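Local coordinates for protein probable polysaccharide deacetylase PDAA (Bacillus subtilis, PDB 1W1B) that removes the acetyl group from N-acetylmuramic acid in peptidoglycan strands, leading to muramic delta-lactam in the spore cortex, and is required for germination, at residues F120-L125 with P158-F163. Sequence-based numbering, arbitrary orientation.
Sequences FHHPDL and PPRGVF. With CD (cadmium ion), chain D; CD (cadmium ion), chain C.
Pro158 CA lies 4.3 Å from Leu125 CD1, and the carbonyl oxygen of Pro158 accepts a hydrogen bond from Gly161 N that closes a type II beta-turn, Pro158 to Gly161. Pro159, in the second position of that turn, where proline's fixed phi suits, is the hub of the contact. Its CB lies over the centre of the His122 imidazole, 3.5 Å from the ring centroid and 12° off the normal, a CH-pi contact made by a rigid pyrrolidine that holds its CB there without rotating. The imidazole reaches this place because CG of His122 stands anti to the backbone N (chi1 -162°), and His122 NE2 then binds a cadmium ion 2.4 Å away. At the other end of the pyrrolidine, Pro159 CD packs 3.5 Å from Leu125 CD1, the two side chains crossing at roughly a right angle, while the carbonyl oxygen of Pro123 sits close to CB and CG. With an alanine here, CB would remain over the imidazole, but a gap would probably open against Leu125 CD1 and Pro123, and the turn would lose the ring's rigidity. Arg160 takes the turn's third position with a positive phi; its N donates to a cadmium-bound water 2.7 Å away, which makes this N-H a second-shell group that positions a metal ligand. Val162, buried, sets its methyl CG1 3.7 Å from Asp124 OD1 in van der Waals contact, while Thr126 OG1 hydrogen-bonds that oxygen. Between the segments, a water accepts from Leu125 N and lies within hydrogen-bonding distance of the carbonyl oxygens of Pro159 and Val162. With His118 on the same cadmium and Asp67, probably the proton acceptor, nearby, this is one side of the divalent-metal site of a family 4 carbohydrate esterase, where Pro159 backs His122 within the NodB homology domain.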
loop_
_atom_site.group_PDB
_atom_site.type_symbol
_atom_site.label_atom_id
_atom_site.label_comp_id
_atom_site.label_asym_id
_atom_site.label_seq_id
_atom_site.Cartn_x
_atom_site.Cartn_y
_atom_site.Cartn_z
ATOM N N PHE A 120 8.487 4.083 -11.238
ATOM C CA PHE A 120 9.888 3.738 -11.412
ATOM C C PHE A 120 10.877 4.582 -10.625
ATOM O O PHE A 120 11.699 4.038 -9.877
ATOM C CB PHE A 120 10.278 3.750 -12.900
ATOM C CG PHE A 120 11.533 2.972 -13.183
ATOM C CD1 PHE A 120 12.782 3.577 -13.101
ATOM C CD2 PHE A 120 11.470 1.595 -13.414
ATOM C CE1 PHE A 120 13.953 2.823 -13.232
ATOM C CE2 PHE A 120 12.633 0.829 -13.547
ATOM C CZ PHE A 120 13.876 1.443 -13.452
ATOM N N HIS A 121 10.803 5.901 -10.783
ATOM C CA HIS A 121 11.731 6.786 -10.091
ATOM C C HIS A 121 11.151 7.446 -8.857
ATOM O O HIS A 121 11.816 8.268 -8.241
ATOM C CB HIS A 121 12.259 7.884 -11.028
ATOM C CG HIS A 121 12.998 7.366 -12.221
ATOM N ND1 HIS A 121 12.409 7.230 -13.460
ATOM C CD2 HIS A 121 14.279 6.949 -12.365
ATOM C CE1 HIS A 121 13.295 6.754 -14.315
ATOM N NE2 HIS A 121 14.436 6.575 -13.675
ATOM N N HIS A 122 9.921 7.092 -8.493
ATOM C CA HIS A 122 9.282 7.668 -7.313
ATOM C C HIS A 122 9.263 9.207 -7.390
ATOM O O HIS A 122 9.607 9.900 -6.428
ATOM C CB HIS A 122 10.021 7.204 -6.047
ATOM C CG HIS A 122 9.230 7.360 -4.781
ATOM N ND1 HIS A 122 9.396 8.423 -3.919
ATOM C CD2 HIS A 122 8.289 6.565 -4.215
ATOM C CE1 HIS A 122 8.595 8.276 -2.877
ATOM N NE2 HIS A 122 7.912 7.156 -3.032
ATOM N N PRO A 123 8.863 9.762 -8.546
ATOM C CA PRO A 123 8.817 11.224 -8.680
ATOM C C PRO A 123 7.466 11.766 -8.213
ATOM O O PRO A 123 6.558 11.002 -7.878
ATOM C CB PRO A 123 8.983 11.425 -10.179
ATOM C CG PRO A 123 8.113 10.292 -10.715
ATOM C CD PRO A 123 8.539 9.107 -9.836
ATOM N N ASP A 124 7.347 13.086 -8.180
ATOM C CA ASP A 124 6.086 13.720 -7.844
ATOM C C ASP A 124 5.403 13.687 -9.210
ATOM O O ASP A 124 5.798 14.416 -10.121
ATOM C CB ASP A 124 6.286 15.176 -7.432
ATOM C CG ASP A 124 4.965 15.890 -7.181
ATOM O OD1 ASP A 124 3.939 15.513 -7.785
ATOM O OD2 ASP A 124 4.948 16.841 -6.385
ATOM N N LEU A 125 4.397 12.832 -9.359
ATOM C CA LEU A 125 3.691 12.687 -10.628
ATOM C C LEU A 125 2.968 13.949 -11.122
ATOM O O LEU A 125 2.640 14.039 -12.305
ATOM C CB LEU A 125 2.696 11.518 -10.530
ATOM C CG LEU A 125 3.297 10.126 -10.238
ATOM C CD1 LEU A 125 2.174 9.160 -9.827
ATOM C CD2 LEU A 125 4.070 9.612 -11.453
ATOM N N PRO A 158 0.597 6.691 -5.418
ATOM C CA PRO A 158 1.409 7.855 -5.802
ATOM C C PRO A 158 2.650 8.038 -4.937
ATOM O O PRO A 158 2.581 7.919 -3.709
ATOM C CB PRO A 158 0.446 9.033 -5.639
ATOM C CG PRO A 158 -0.904 8.406 -5.826
ATOM C CD PRO A 158 -0.778 7.106 -5.078
ATOM N N PRO A 159 3.806 8.307 -5.567
ATOM C CA PRO A 159 5.026 8.508 -4.784
ATOM C C PRO A 159 4.817 9.747 -3.904
ATOM O O PRO A 159 4.240 10.741 -4.361
ATOM C CB PRO A 159 6.086 8.723 -5.855
ATOM C CG PRO A 159 5.584 7.913 -7.007
ATOM C CD PRO A 159 4.104 8.239 -7.009
ATOM N N ARG A 160 5.257 9.679 -2.649
ATOM C CA ARG A 160 5.104 10.789 -1.703
ATOM C C ARG A 160 3.654 11.034 -1.298
ATOM O O ARG A 160 3.367 11.990 -0.577
ATOM C CB ARG A 160 5.666 12.094 -2.280
ATOM C CG ARG A 160 7.188 12.155 -2.404
ATOM C CD ARG A 160 7.797 13.318 -1.584
ATOM N NE ARG A 160 7.762 13.085 -0.139
ATOM C CZ ARG A 160 6.886 13.632 0.705
ATOM N NH1 ARG A 160 5.947 14.467 0.268
ATOM N NH2 ARG A 160 6.951 13.337 1.997
ATOM N N GLY A 161 2.745 10.185 -1.765
ATOM C CA GLY A 161 1.341 10.346 -1.429
ATOM C C GLY A 161 0.756 11.587 -2.080
ATOM O O GLY A 161 -0.345 12.032 -1.744
ATOM N N VAL A 162 1.499 12.139 -3.030
ATOM C CA VAL A 162 1.077 13.335 -3.734
ATOM C C VAL A 162 0.388 13.026 -5.051
ATOM O O VAL A 162 0.900 12.270 -5.874
ATOM C CB VAL A 162 2.276 14.259 -4.018
ATOM C CG1 VAL A 162 1.821 15.474 -4.800
ATOM C CG2 VAL A 162 2.916 14.675 -2.715
ATOM N N PHE A 163 -0.787 13.622 -5.230
ATOM C CA PHE A 163 -1.568 13.462 -6.446
ATOM C C PHE A 163 -2.304 14.771 -6.771
ATOM O O PHE A 163 -2.057 15.818 -6.164
ATOM C CB PHE A 163 -2.577 12.305 -6.300
ATOM C CG PHE A 163 -3.587 12.504 -5.199
ATOM C CD1 PHE A 163 -3.213 12.370 -3.857
ATOM C CD2 PHE A 163 -4.901 12.870 -5.501
ATOM C CE1 PHE A 163 -4.127 12.603 -2.827
ATOM C CE2 PHE A 163 -5.828 13.106 -4.479
ATOM C CZ PHE A 163 -5.438 12.973 -3.133
HETATM CD CD CD D . 16.467 5.649 -14.964
HETATM CD CD CD C . 7.105 6.078 -1.029
HETATM O O HOH W 1 3.189 11.237 -7.106
HETATM O O HOH W 2 5.297 7.624 -0.828
HETATM O O HOH W 3 5.884 5.513 1.358
HETATM O O HOH W 4 8.732 4.305 -0.771
HETATM O O HOH W 5 17.050 3.086 -15.487
#